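Local coordinates for glutathione-specific gamma-glutamylcyclotransferase (Saccharomyces cerevisiae S288c, PDB 5HWK), which catalyses the cleavage of glutathione into 5-oxo-L-proline and the dipeptide Cys-Gly, leaving other gamma-glutamyl peptides untouched, at residues I66-T69 and A70-K73; L72-V75 and N76-E80; Y98-P101 and E102-Q105; G172-T175 and V176-A180. One frame throughout, in Å; residues are numbered along the deposited sequence.

Interaction 1: I66-T69 and A70-K73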
ATOM      1  N   ILE A  66      -5.918   4.615 -15.156  1.00 34.68           N
ATOM      2  CA  ILE A  66      -6.652   5.306 -16.211  1.00 37.95           C
ATOM      3  C   ILE A  66      -6.631   4.534 -17.524  1.00 39.54           C
ATOM      4  O   ILE A  66      -7.439   4.817 -18.411  1.00 42.33           O
ATOM      5  CB  ILE A  66      -6.191   6.771 -16.390  1.00 40.67           C
ATOM      6  CG1 ILE A  66      -4.720   6.825 -16.803  1.00 41.14           C
ATOM      7  CG2 ILE A  66      -6.440   7.565 -15.105  1.00 40.87           C
ATOM      8  CD1 ILE A  66      -4.263   8.214 -17.272  1.00 42.03           C
ATOM      9  N   ARG A  67      -5.733   3.561 -17.672  1.00 39.68           N
ATOM     10  CA  ARG A  67      -5.618   2.789 -18.904  1.00 39.59           C
ATOM     11  C   ARG A  67      -6.562   1.591 -18.985  1.00 42.13           C
ATOM     12  O   ARG A  67      -6.630   0.956 -20.037  1.00 44.86           O
ATOM     13  CB  ARG A  67      -4.163   2.339 -19.118  1.00 40.24           C
ATOM     14  N   GLN A  68      -7.291   1.247 -17.923  1.00 40.11           N
ATOM     15  CA  GLN A  68      -8.261   0.151 -17.986  1.00 39.92           C
ATOM     16  C   GLN A  68      -9.571   0.611 -17.379  1.00 34.75           C
ATOM     17  O   GLN A  68      -9.606   0.983 -16.210  1.00 33.93           O
ATOM     18  CB  GLN A  68      -7.761  -1.068 -17.216  1.00 43.64           C
ATOM     19  CG  GLN A  68      -6.375  -1.464 -17.601  1.00 48.98           C
ATOM     20  CD  GLN A  68      -6.148  -2.942 -17.470  1.00 53.23           C
ATOM     21  OE1 GLN A  68      -7.081  -3.710 -17.208  1.00 54.68           O
ATOM     22  NE2 GLN A  68      -4.905  -3.361 -17.662  1.00 54.69           N
ATOM     23  N   THR A  69     -10.647   0.565 -18.164  1.00 35.06           N
ATOM     24  CA  THR A  69     -11.940   1.029 -17.678  1.00 34.83           C
ATOM     25  C   THR A  69     -12.330   0.369 -16.366  1.00 33.09           C
ATOM     26  O   THR A  69     -12.846   1.038 -15.464  1.00 32.26           O
ATOM     27  CB  THR A  69     -13.017   0.774 -18.727  1.00 38.10           C
ATOM     28  OG1 THR A  69     -12.677   1.481 -19.926  1.00 41.35           O
ATOM     29  CG2 THR A  69     -14.363   1.287 -18.228  1.00 38.55           C
ATOM     30  N   ALA A  70     -12.077  -0.938 -16.228  1.00 31.07           N
ATOM     31  CA  ALA A  70     -12.478  -1.625 -15.001  1.00 32.25           C
ATOM     32  C   ALA A  70     -11.721  -1.092 -13.789  1.00 29.69           C
ATOM     33  O   ALA A  70     -12.288  -0.999 -12.689  1.00 28.22           O
ATOM     34  CB  ALA A  70     -12.235  -3.127 -15.108  1.00 32.09           C
ATOM     35  N   PHE A  71     -10.424  -0.787 -13.948  1.00 29.63           N
ATOM     36  CA  PHE A  71      -9.693  -0.211 -12.821  1.00 28.30           C
ATOM     37  C   PHE A  71     -10.253   1.161 -12.469  1.00 28.24           C
ATOM     38  O   PHE A  71     -10.446   1.482 -11.284  1.00 26.53           O
ATOM     39  CB  PHE A  71      -8.193  -0.055 -13.109  1.00 27.64           C
ATOM     40  CG  PHE A  71      -7.408  -1.331 -13.205  1.00 28.79           C
ATOM     41  CD1 PHE A  71      -7.996  -2.568 -13.063  1.00 33.97           C
ATOM     42  CD2 PHE A  71      -6.050  -1.275 -13.443  1.00 36.99           C
ATOM     43  CE1 PHE A  71      -7.242  -3.719 -13.171  1.00 34.29           C
ATOM     44  CE2 PHE A  71      -5.290  -2.440 -13.540  1.00 37.95           C
ATOM     45  CZ  PHE A  71      -5.890  -3.655 -13.392  1.00 31.30           C
ATOM     46  N   LEU A  72     -10.517   1.996 -13.489  1.00 27.97           N
ATOM     47  CA  LEU A  72     -10.976   3.359 -13.235  1.00 28.10           C
ATOM     48  C   LEU A  72     -12.351   3.358 -12.565  1.00 28.06           C
ATOM     49  O   LEU A  72     -12.591   4.104 -11.603  1.00 28.98           O
ATOM     50  CB  LEU A  72     -10.975   4.146 -14.547  1.00 30.57           C
ATOM     51  CG  LEU A  72     -11.275   5.640 -14.451  1.00 33.48           C
ATOM     52  CD1 LEU A  72     -10.403   6.360 -13.436  1.00 36.21           C
ATOM     53  CD2 LEU A  72     -11.126   6.317 -15.826  1.00 36.10           C
ATOM     54  N   LYS A  73     -13.273   2.519 -13.043  1.00 28.89           N
ATOM     55  CA  LYS A  73     -14.568   2.460 -12.386  1.00 29.92           C
ATOM     56  C   LYS A  73     -14.450   1.978 -10.947  1.00 27.39           C
ATOM     57  O   LYS A  73     -15.150   2.477 -10.058  1.00 28.93           O
ATOM     58  CB  LYS A  73     -15.508   1.571 -13.169  1.00 34.33           C
ATOM     59  CG  LYS A  73     -16.062   2.360 -14.334  1.00 38.94           C
ATOM     60  CD  LYS A  73     -16.942   1.516 -15.226  1.00 41.90           C
ATOM     61  CE  LYS A  73     -17.440   2.348 -16.412  1.00 41.31           C
ATOM     62  NZ  LYS A  73     -18.466   3.361 -16.030  1.00 41.43           N
TER

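Interaction 2: L72-V75 and N76-E80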
ATOM      1  N   LEU A  72     -10.517   1.996 -13.489  1.00 27.97           N
ATOM      2  CA  LEU A  72     -10.976   3.359 -13.235  1.00 28.10           C
ATOM      3  C   LEU A  72     -12.351   3.358 -12.565  1.00 28.06           C
ATOM      4  O   LEU A  72     -12.591   4.104 -11.603  1.00 28.98           O
ATOM      5  CB  LEU A  72     -10.975   4.146 -14.547  1.00 30.57           C
ATOM      6  CG  LEU A  72     -11.275   5.640 -14.451  1.00 33.48           C
ATOM      7  CD1 LEU A  72     -10.403   6.360 -13.436  1.00 36.21           C
ATOM      8  CD2 LEU A  72     -11.126   6.317 -15.826  1.00 36.10           C
ATOM      9  N   LYS A  73     -13.273   2.519 -13.043  1.00 28.89           N
ATOM     10  CA  LYS A  73     -14.568   2.460 -12.386  1.00 29.92           C
ATOM     11  C   LYS A  73     -14.450   1.978 -10.947  1.00 27.39           C
ATOM     12  O   LYS A  73     -15.150   2.477 -10.058  1.00 28.93           O
ATOM     13  CB  LYS A  73     -15.508   1.571 -13.169  1.00 34.33           C
ATOM     14  CG  LYS A  73     -16.062   2.360 -14.334  1.00 38.94           C
ATOM     15  CD  LYS A  73     -16.942   1.516 -15.226  1.00 41.90           C
ATOM     16  CE  LYS A  73     -17.440   2.348 -16.412  1.00 41.31           C
ATOM     17  NZ  LYS A  73     -18.466   3.361 -16.030  1.00 41.43           N
ATOM     18  N   ASN A  74     -13.531   1.050 -10.687  1.00 26.74           N
ATOM     19  CA  ASN A  74     -13.388   0.526  -9.331  1.00 26.59           C
ATOM     20  C   ASN A  74     -12.791   1.589  -8.407  1.00 27.07           C
ATOM     21  O   ASN A  74     -13.230   1.757  -7.265  1.00 28.10           O
ATOM     22  CB  ASN A  74     -12.511  -0.711  -9.368  1.00 27.28           C
ATOM     23  CG  ASN A  74     -12.229  -1.225  -8.019  1.00 30.06           C
ATOM     24  OD1 ASN A  74     -11.405  -0.655  -7.296  1.00 32.25           O
ATOM     25  ND2 ASN A  74     -12.905  -2.288  -7.632  1.00 31.31           N
ATOM     26  N   VAL A  75     -11.792   2.324  -8.893  1.00 26.76           N
ATOM     27  CA  VAL A  75     -11.244   3.408  -8.092  1.00 26.77           C
ATOM     28  C   VAL A  75     -12.283   4.490  -7.848  1.00 27.45           C
ATOM     29  O   VAL A  75     -12.415   4.990  -6.725  1.00 28.97           O
ATOM     30  CB  VAL A  75      -9.957   3.945  -8.726  1.00 28.29           C
ATOM     31  CG1 VAL A  75      -9.556   5.278  -8.069  1.00 31.86           C
ATOM     32  CG2 VAL A  75      -8.855   2.873  -8.683  1.00 28.95           C
ATOM     33  N   ASN A  76     -13.049   4.865  -8.880  1.00 28.25           N
ATOM     34  CA  ASN A  76     -14.088   5.872  -8.680  1.00 29.19           C
ATOM     35  C   ASN A  76     -15.179   5.392  -7.726  1.00 30.22           C
ATOM     36  O   ASN A  76     -15.774   6.201  -7.010  1.00 32.65           O
ATOM     37  CB  ASN A  76     -14.681   6.325 -10.019  1.00 30.01           C
ATOM     38  CG  ASN A  76     -13.777   7.284 -10.759  1.00 30.06           C
ATOM     39  OD1 ASN A  76     -12.984   7.999 -10.134  1.00 30.53           O
ATOM     40  ND2 ASN A  76     -13.871   7.299 -12.085  1.00 31.10           N
ATOM     41  N   LEU A  77     -15.421   4.081  -7.664  1.00 28.98           N
ATOM     42  CA  LEU A  77     -16.441   3.549  -6.772  1.00 28.47           C
ATOM     43  C   LEU A  77     -16.131   3.849  -5.312  1.00 29.33           C
ATOM     44  O   LEU A  77     -17.053   4.046  -4.516  1.00 31.24           O
ATOM     45  CB  LEU A  77     -16.553   2.035  -6.994  1.00 29.26           C
ATOM     46  CG  LEU A  77     -17.652   1.262  -6.271  1.00 32.61           C
ATOM     47  CD1 LEU A  77     -19.007   1.926  -6.508  1.00 35.19           C
ATOM     48  CD2 LEU A  77     -17.665  -0.204  -6.725  1.00 34.33           C
ATOM     49  N   TYR A  78     -14.844   3.909  -4.942  1.00 27.93           N
ATOM     50  CA  TYR A  78     -14.454   4.077  -3.550  1.00 28.82           C
ATOM     51  C   TYR A  78     -13.734   5.378  -3.251  1.00 29.96           C
ATOM     52  O   TYR A  78     -13.313   5.581  -2.110  1.00 34.42           O
ATOM     53  CB  TYR A  78     -13.615   2.884  -3.065  1.00 28.80           C
ATOM     54  CG  TYR A  78     -14.367   1.581  -3.198  1.00 28.03           C
ATOM     55  CD1 TYR A  78     -15.380   1.268  -2.308  1.00 28.75           C
ATOM     56  CD2 TYR A  78     -14.063   0.649  -4.198  1.00 28.54           C
ATOM     57  CE1 TYR A  78     -16.088   0.070  -2.418  1.00 30.36           C
ATOM     58  CE2 TYR A  78     -14.765  -0.547  -4.306  1.00 29.68           C
ATOM     59  CZ  TYR A  78     -15.778  -0.819  -3.426  1.00 29.63           C
ATOM     60  OH  TYR A  78     -16.461  -1.999  -3.543  1.00 32.00           O
ATOM     61  N   SER A  79     -13.578   6.268  -4.219  1.00 30.10           N
ATOM     62  CA  SER A  79     -12.821   7.489  -4.015  1.00 31.54           C
ATOM     63  C   SER A  79     -13.760   8.635  -3.667  1.00 34.46           C
ATOM     64  O   SER A  79     -14.809   8.799  -4.296  1.00 36.64           O
ATOM     65  CB  SER A  79     -12.086   7.836  -5.299  1.00 34.32           C
ATOM     66  OG  SER A  79     -11.509   9.117  -5.171  1.00 37.14           O
ATOM     67  N   GLU A  80     -13.359   9.453  -2.683  1.00 37.44           N
ATOM     68  CA  GLU A  80     -14.069  10.707  -2.395  1.00 41.43           C
ATOM     69  C   GLU A  80     -13.875  11.769  -3.468  1.00 41.90           C
ATOM     70  O   GLU A  80     -14.557  12.798  -3.430  1.00 45.09           O
ATOM     71  CB  GLU A  80     -13.663  11.272  -1.030  1.00 47.07           C
ATOM     72  CG  GLU A  80     -14.030  10.326   0.106  1.00 51.10           C
ATOM     73  CD  GLU A  80     -14.218  11.024   1.444  1.00 57.22           C
ATOM     74  OE1 GLU A  80     -13.963  12.244   1.526  1.00 58.20           O
ATOM     75  OE2 GLU A  80     -14.629  10.342   2.414  1.00 60.09           O
TER

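Interaction 3: Y98-P101 and E102-Q105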
ATOM      1  N   TYR A  98      12.590   6.023   6.926  1.00 23.15           N
ATOM      2  CA  TYR A  98      13.931   6.350   6.454  1.00 23.35           C
ATOM      3  C   TYR A  98      14.905   5.304   6.954  1.00 24.93           C
ATOM      4  O   TYR A  98      14.932   4.978   8.153  1.00 25.57           O
ATOM      5  CB  TYR A  98      14.397   7.700   6.989  1.00 23.91           C
ATOM      6  CG  TYR A  98      15.789   8.105   6.485  1.00 25.49           C
ATOM      7  CD1 TYR A  98      15.990   8.485   5.161  1.00 27.66           C
ATOM      8  CD2 TYR A  98      16.903   8.029   7.317  1.00 25.83           C
ATOM      9  CE1 TYR A  98      17.236   8.847   4.695  1.00 29.84           C
ATOM     10  CE2 TYR A  98      18.160   8.425   6.866  1.00 27.73           C
ATOM     11  CZ  TYR A  98      18.305   8.825   5.565  1.00 28.69           C
ATOM     12  OH  TYR A  98      19.537   9.179   5.069  1.00 32.61           O
ATOM     13  N   ILE A  99      15.713   4.800   6.041  1.00 26.39           N
ATOM     14  CA  ILE A  99      16.744   3.805   6.313  1.00 27.73           C
ATOM     15  C   ILE A  99      18.088   4.481   6.089  1.00 29.54           C
ATOM     16  O   ILE A  99      18.377   4.903   4.967  1.00 30.80           O
ATOM     17  CB  ILE A  99      16.594   2.571   5.400  1.00 29.01           C
ATOM     18  CG1 ILE A  99      15.138   2.056   5.337  1.00 28.01           C
ATOM     19  CG2 ILE A  99      17.618   1.493   5.782  1.00 32.05           C
ATOM     20  CD1 ILE A  99      14.564   1.650   6.651  1.00 26.86           C
ATOM     21  N   PRO A 100      18.930   4.597   7.106  1.00 30.37           N
ATOM     22  CA  PRO A 100      20.240   5.286   6.936  1.00 32.62           C
ATOM     23  C   PRO A 100      21.140   4.550   5.963  1.00 34.22           C
ATOM     24  O   PRO A 100      20.927   3.355   5.671  1.00 35.37           O
ATOM     25  CB  PRO A 100      20.842   5.287   8.348  1.00 33.81           C
ATOM     26  CG  PRO A 100      20.008   4.305   9.159  1.00 34.87           C
ATOM     27  CD  PRO A 100      18.666   4.148   8.484  1.00 32.42           C
ATOM     28  N   PRO A 101      22.105   5.265   5.382  1.00 38.67           N
ATOM     29  CA  PRO A 101      23.031   4.659   4.410  1.00 39.83           C
ATOM     30  C   PRO A 101      23.648   3.351   4.871  1.00 42.93           C
ATOM     31  O   PRO A 101      23.835   2.437   4.057  1.00 45.32           O
ATOM     32  CB  PRO A 101      24.125   5.734   4.250  1.00 42.43           C
ATOM     33  CG  PRO A 101      23.498   7.007   4.669  1.00 43.17           C
ATOM     34  CD  PRO A 101      22.404   6.682   5.660  1.00 41.02           C
ATOM     35  N   GLU A 102      23.991   3.246   6.157  1.00 44.96           N
ATOM     36  CA  GLU A 102      24.620   2.033   6.667  1.00 49.80           C
ATOM     37  C   GLU A 102      23.759   0.810   6.449  1.00 48.12           C
ATOM     38  O   GLU A 102      24.289  -0.305   6.407  1.00 49.48           O
ATOM     39  CB  GLU A 102      24.887   2.151   8.170  1.00 54.77           C
ATOM     40  CG  GLU A 102      25.476   3.461   8.603  1.00 59.64           C
ATOM     41  CD  GLU A 102      24.416   4.517   8.848  1.00 62.62           C
ATOM     42  OE1 GLU A 102      23.772   4.479   9.923  1.00 64.02           O
ATOM     43  OE2 GLU A 102      24.216   5.372   7.956  1.00 62.85           O
ATOM     44  N   HIS A 103      22.450   0.990   6.310  1.00 43.00           N
ATOM     45  CA  HIS A 103      21.544  -0.136   6.173  1.00 42.44           C
ATOM     46  C   HIS A 103      20.746  -0.128   4.879  1.00 40.77           C
ATOM     47  O   HIS A 103      19.964  -1.055   4.658  1.00 40.32           O
ATOM     48  CB  HIS A 103      20.603  -0.219   7.381  1.00 43.58           C
ATOM     49  CG  HIS A 103      21.307  -0.478   8.678  1.00 46.19           C
ATOM     50  ND1 HIS A 103      21.618  -1.748   9.113  1.00 49.56           N
ATOM     51  CD2 HIS A 103      21.745   0.366   9.643  1.00 46.82           C
ATOM     52  CE1 HIS A 103      22.234  -1.674  10.279  1.00 50.11           C
ATOM     53  NE2 HIS A 103      22.324  -0.402  10.624  1.00 49.15           N
ATOM     54  N   ALA A 104      20.961   0.849   3.990  1.00 41.24           N
ATOM     55  CA  ALA A 104      20.109   0.973   2.810  1.00 39.79           C
ATOM     56  C   ALA A 104      20.142  -0.281   1.934  1.00 39.64           C
ATOM     57  O   ALA A 104      19.153  -0.613   1.272  1.00 39.15           O
ATOM     58  CB  ALA A 104      20.531   2.188   1.988  1.00 42.11           C
ATOM     59  N   GLN A 105      21.253  -1.002   1.922  1.00 40.99           N
ATOM     60  CA  GLN A 105      21.274  -2.126   1.002  1.00 42.76           C
ATOM     61  C   GLN A 105      20.378  -3.261   1.460  1.00 41.72           C
ATOM     62  O   GLN A 105      20.070  -4.142   0.658  1.00 44.20           O
ATOM     63  CB  GLN A 105      22.690  -2.604   0.716  1.00 46.53           C
ATOM     64  CG  GLN A 105      23.343  -3.367   1.813  1.00 47.63           C
ATOM     65  CD  GLN A 105      24.812  -3.623   1.492  1.00 51.85           C
ATOM     66  OE1 GLN A 105      25.693  -2.850   1.888  1.00 54.46           O
ATOM     67  NE2 GLN A 105      25.078  -4.702   0.762  1.00 52.06           N
TER

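Interaction 4: G172-T175 and V176-A180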
ATOM      1  N   GLY A 172      -6.134  -8.811 -10.106  1.00 24.88           N
ATOM      2  CA  GLY A 172      -7.117  -7.758 -10.304  1.00 24.97           C
ATOM      3  C   GLY A 172      -7.513  -7.707 -11.768  1.00 27.05           C
ATOM      4  O   GLY A 172      -6.873  -8.320 -12.647  1.00 29.82           O
ATOM      5  N   PRO A 173      -8.601  -6.963 -12.080  1.00 28.56           N
ATOM      6  CA  PRO A 173      -9.510  -6.362 -11.112  1.00 27.10           C
ATOM      7  C   PRO A 173     -10.401  -7.456 -10.524  1.00 28.82           C
ATOM      8  O   PRO A 173     -10.667  -8.491 -11.144  1.00 31.48           O
ATOM      9  CB  PRO A 173     -10.328  -5.394 -11.963  1.00 31.49           C
ATOM     10  CG  PRO A 173     -10.391  -6.061 -13.294  1.00 32.93           C
ATOM     11  CD  PRO A 173      -9.075  -6.778 -13.472  1.00 31.60           C
ATOM     12  N   GLU A 174     -10.810  -7.246  -9.302  1.00 26.02           N
ATOM     13  CA  GLU A 174     -11.710  -8.147  -8.630  1.00 25.85           C
ATOM     14  C   GLU A 174     -12.655  -7.290  -7.813  1.00 24.78           C
ATOM     15  O   GLU A 174     -12.228  -6.269  -7.267  1.00 26.65           O
ATOM     16  CB  GLU A 174     -10.846  -9.009  -7.718  1.00 27.71           C
ATOM     17  CG  GLU A 174     -11.412 -10.326  -7.354  1.00 28.20           C
ATOM     18  CD  GLU A 174     -10.419 -11.276  -6.687  1.00 25.27           C
ATOM     19  OE1 GLU A 174      -9.921 -10.921  -5.615  1.00 24.61           O
ATOM     20  OE2 GLU A 174     -10.177 -12.376  -7.211  1.00 28.65           O
ATOM     21  N   THR A 175     -13.931  -7.677  -7.742  1.00 24.23           N
ATOM     22  CA  THR A 175     -14.874  -6.944  -6.908  1.00 25.10           C
ATOM     23  C   THR A 175     -14.629  -7.253  -5.431  1.00 23.81           C
ATOM     24  O   THR A 175     -13.999  -8.258  -5.065  1.00 22.96           O
ATOM     25  CB  THR A 175     -16.313  -7.338  -7.225  1.00 26.48           C
ATOM     26  OG1 THR A 175     -16.501  -8.682  -6.786  1.00 27.35           O
ATOM     27  CG2 THR A 175     -16.617  -7.237  -8.735  1.00 28.40           C
ATOM     28  N   VAL A 176     -15.111  -6.362  -4.562  1.00 25.07           N
ATOM     29  CA  VAL A 176     -14.994  -6.607  -3.122  1.00 24.85           C
ATOM     30  C   VAL A 176     -15.627  -7.943  -2.741  1.00 23.91           C
ATOM     31  O   VAL A 176     -15.070  -8.700  -1.925  1.00 23.15           O
ATOM     32  CB  VAL A 176     -15.607  -5.435  -2.344  1.00 26.41           C
ATOM     33  CG1 VAL A 176     -16.021  -5.848  -0.969  1.00 28.06           C
ATOM     34  CG2 VAL A 176     -14.593  -4.309  -2.272  1.00 26.77           C
ATOM     35  N   ASP A 177     -16.766  -8.296  -3.356  1.00 23.76           N
ATOM     36  CA  ASP A 177     -17.400  -9.574  -3.022  1.00 25.23           C
ATOM     37  C   ASP A 177     -16.475 -10.747  -3.362  1.00 23.11           C
ATOM     38  O   ASP A 177     -16.302 -11.679  -2.559  1.00 24.14           O
ATOM     39  CB  ASP A 177     -18.729  -9.716  -3.757  1.00 29.49           C
ATOM     40  CG  ASP A 177     -19.517 -10.898  -3.281  1.00 36.45           C
ATOM     41  OD1 ASP A 177     -19.882 -10.894  -2.085  1.00 39.37           O
ATOM     42  OD2 ASP A 177     -19.772 -11.822  -4.089  1.00 40.55           O
ATOM     43  N   GLU A 178     -15.913 -10.745  -4.580  1.00 23.72           N
ATOM     44  CA  GLU A 178     -14.972 -11.791  -4.989  1.00 24.36           C
ATOM     45  C   GLU A 178     -13.769 -11.875  -4.061  1.00 21.64           C
ATOM     46  O   GLU A 178     -13.390 -12.976  -3.623  1.00 23.27           O
ATOM     47  CB  GLU A 178     -14.529 -11.584  -6.453  1.00 27.32           C
ATOM     48  CG  GLU A 178     -15.617 -11.836  -7.524  1.00 32.37           C
ATOM     49  CD  GLU A 178     -15.408 -11.121  -8.910  1.00 37.89           C
ATOM     50  OE1 GLU A 178     -14.503 -10.239  -9.117  1.00 35.92           O
ATOM     51  OE2 GLU A 178     -16.204 -11.455  -9.822  1.00 44.93           O
ATOM     52  N   THR A 179     -13.134 -10.721  -3.770  1.00 21.21           N
ATOM     53  CA  THR A 179     -11.957 -10.743  -2.915  1.00 20.38           C
ATOM     54  C   THR A 179     -12.325 -11.209  -1.515  1.00 19.48           C
ATOM     55  O   THR A 179     -11.602 -12.006  -0.899  1.00 19.95           O
ATOM     56  CB  THR A 179     -11.342  -9.352  -2.858  1.00 20.28           C
ATOM     57  OG1 THR A 179     -11.061  -8.928  -4.211  1.00 20.75           O
ATOM     58  CG2 THR A 179     -10.047  -9.318  -2.069  1.00 21.28           C
ATOM     59  N   ALA A 180     -13.448 -10.726  -0.999  1.00 21.52           N
ATOM     60  CA  ALA A 180     -13.861 -11.082   0.357  1.00 22.21           C
ATOM     61  C   ALA A 180     -14.119 -12.575   0.515  1.00 21.80           C
ATOM     62  O   ALA A 180     -13.791 -13.159   1.570  1.00 23.13           O
ATOM     63  CB  ALA A 180     -15.087 -10.278   0.755  1.00 22.69           C
TER
HETATM   64  O   HOH W   1     -11.087  -6.208  -4.179  1.00 23.12           O

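Interaction 1: I66-T69 and A70-K73
Q68 lays its carboxamide over one face of the F71 ring, the two planes only 5° apart, an amide stacked on an aromatic ring three residues further along the chain. The overlap is offset: Q68 OE1 stands 4.0 Å from F71 CZ and sits toward the rim, while Q68 CB covers the other end of the ring at 4.0 Å from F71 CG. The two side chains lie side by side and point the same way; Q68 has its CG anti to its own carbonyl carbon (chi1 -51°), and a bend at chi2 lays the amide flat on the ring. On the other flank of the turn T69 and K73 lie alongside one another, T69 CG2 touching the lysine chain at CE (3.7 Å). I66 CG2 makes only a loose apolar approach to L72 CD1, at 4.5 Å.

These side chains are set by the backbone of the first helical turn. The L72 amide donates to Q68 O (3.0 Å), and the K73 amide to T69 O (2.9 Å), both close to the C=O axis. Further out, the buried F71 ring meets W40 and packs on I165, F170 and P173 of the loop that leads to helix 176-185. With an alanine in place of F71, the Q68 amide would probably lose the surface it lies on and a gap would open toward W40 and P173. Q68, whose carbonyl takes the first i+4 bond, occupies the N-cap position of helix 69-78, and the contact is the helix start that follows the short helix 62-65.

Interaction 2: L72-V75 and N76-E80
N76 reaches back one turn to L72, and its side chain can be followed outward from the backbone. Its CB lies 3.4 Å from L72 O, the same carbonyl that accepts the N76 amide at 2.9 Å. CG is directed away from the N76 carbonyl carbon (chi1 -77°), which turns the side-chain amide back toward L72. At the tip the two branches part: ND2 rests against the methyl CD1 of L72, 3.8 Å away, whereas OD1 accepts a hydrogen bond from the backbone N of I84, in the loop beyond the helix. A leucine in place of N76 would probably leave the I84 amide without this acceptor and free the loop after the helix to shift.

Two residues further along the helix, N74 and Y78 meet with amide and ring planes 59° apart. N74 ND2 approaches Y78 CE2 at 4.2 Å, and the backbone oxygen of N74 lies nearer, 3.4 Å from Y78 CD2. The other end of the N74 amide, OD1, takes a hydrogen bond from R38 NE of strand 35-40. V75 faces inward, packing on A36 and R38 of that strand and on I65 of helix 62-65.

Along the backbone, L77 N donates to K73 O at 2.9 Å with a bent angle of 137°, and also weakly to N74 O. Y78 N donates to V75 O (3.2 Å), coming from above the carbonyl plane. Here i+3 bonds join the i+4 bonds, as is common near the C-terminal end of an alpha-helix, and the contact belongs to the C-terminal part of helix 69-78.

Interaction 3: Y98-P101 and E102-Q105
A proline-led turn carries the chain out of the end of strand 91-99, and the contact is the local folding of E102, H103 and A104 back on I99, P100 and P101. The strand is an inner member of the six-stranded antiparallel sheet, with 8-12 and 26-33 as neighbours. At the turn itself the H103 amide donates to P100 O at 2.9 Å, arriving from above the carbonyl plane and not along a lone pair. A weak bond follows from A104 N to P101 O (3.3 Å). These i+3 bonds mark two overlapping beta-turns that follow the strand, the second supported by the weak bond.

The side chain of E102 runs alongside P101 and crosses P100 at about a right angle. The chain turns about its CB-CG bond (chi2 85°), bringing the carboxylate back toward its own N-terminal neighbours: OE1 comes to 3.4 Å from P100 CB, and OE2 to 3.2 Å from P101 CD. P100 CG meets the H103 imidazole near the ring plane, at its edge, with CD2 4.3 Å away. The ring itself stacks on H23, and ND1 is hydrogen-bonded to E106 OE2.

Beneath the turn, I99 presses its branch methyl CG2 against the H103 backbone, 3.6 Å from the carbonyl C, and close to H103 CB. The same buried isoleucine packs on I8 and V10 of strand 8-12, V10 being one of the residues that probably bind substrate.

Interaction 4: G172-T175 and V176-A180
A capping box opens helix 176-185, with T175 as the N-cap and E178 as its reciprocal partner. T175 OG1 accepts from the E178 amide at 3.1 Å in a nearly straight bond (171°), and E178 OE1 in turn accepts from T175 N at 3.0 Å, met from above the carboxylate plane. The threonine hydroxyl can do this because it sits between its own backbone N and carbonyl carbon (chi1 69°), which turns it toward the E178 amide. T175 O then takes the first regular helical bond, from T179 N (2.9 Å).

A second grip lies one residue earlier. E174 stretches out and passes across the helix start, its CG 3.5 Å from E178 CB, until OE1 receives the T179 hydroxyl at 2.7 Å on its anti side. That same OE1 forms a salt bridge with R55 NE. A water donates to both T179 OG1, at 2.7 Å, and E174 O, bridging loop and helix. The capped start of helix 176-185 is thus held to the loop after strand 154-163 and to R55 of strand 54-61, while V176 packs it against Y220 and T227 of helix 219-232.

Overall arrangement
From the N terminus, the chain first meets interaction 1, which turns the loop after helix 62-65 into helix 69-78. Interaction 2 continues it directly, sharing L72 and K73, and runs into the C-terminal part of that helix. Interaction 3 follows at the exit of strand 91-99, on the opposite side of the chain's centre, with its nearest atoms about 28 Å from interaction 1. Interaction 4, far later in sequence, starts helix 176-185 and returns to the first two: P173 packs on A70, and V176 meets Y78. All four are local; interactions 1 and 2 overlap end to end, the others follow in series, and none nests in or crosses another. Three gather round helix 69-78, while interaction 3 stands apart at the six-stranded sheet.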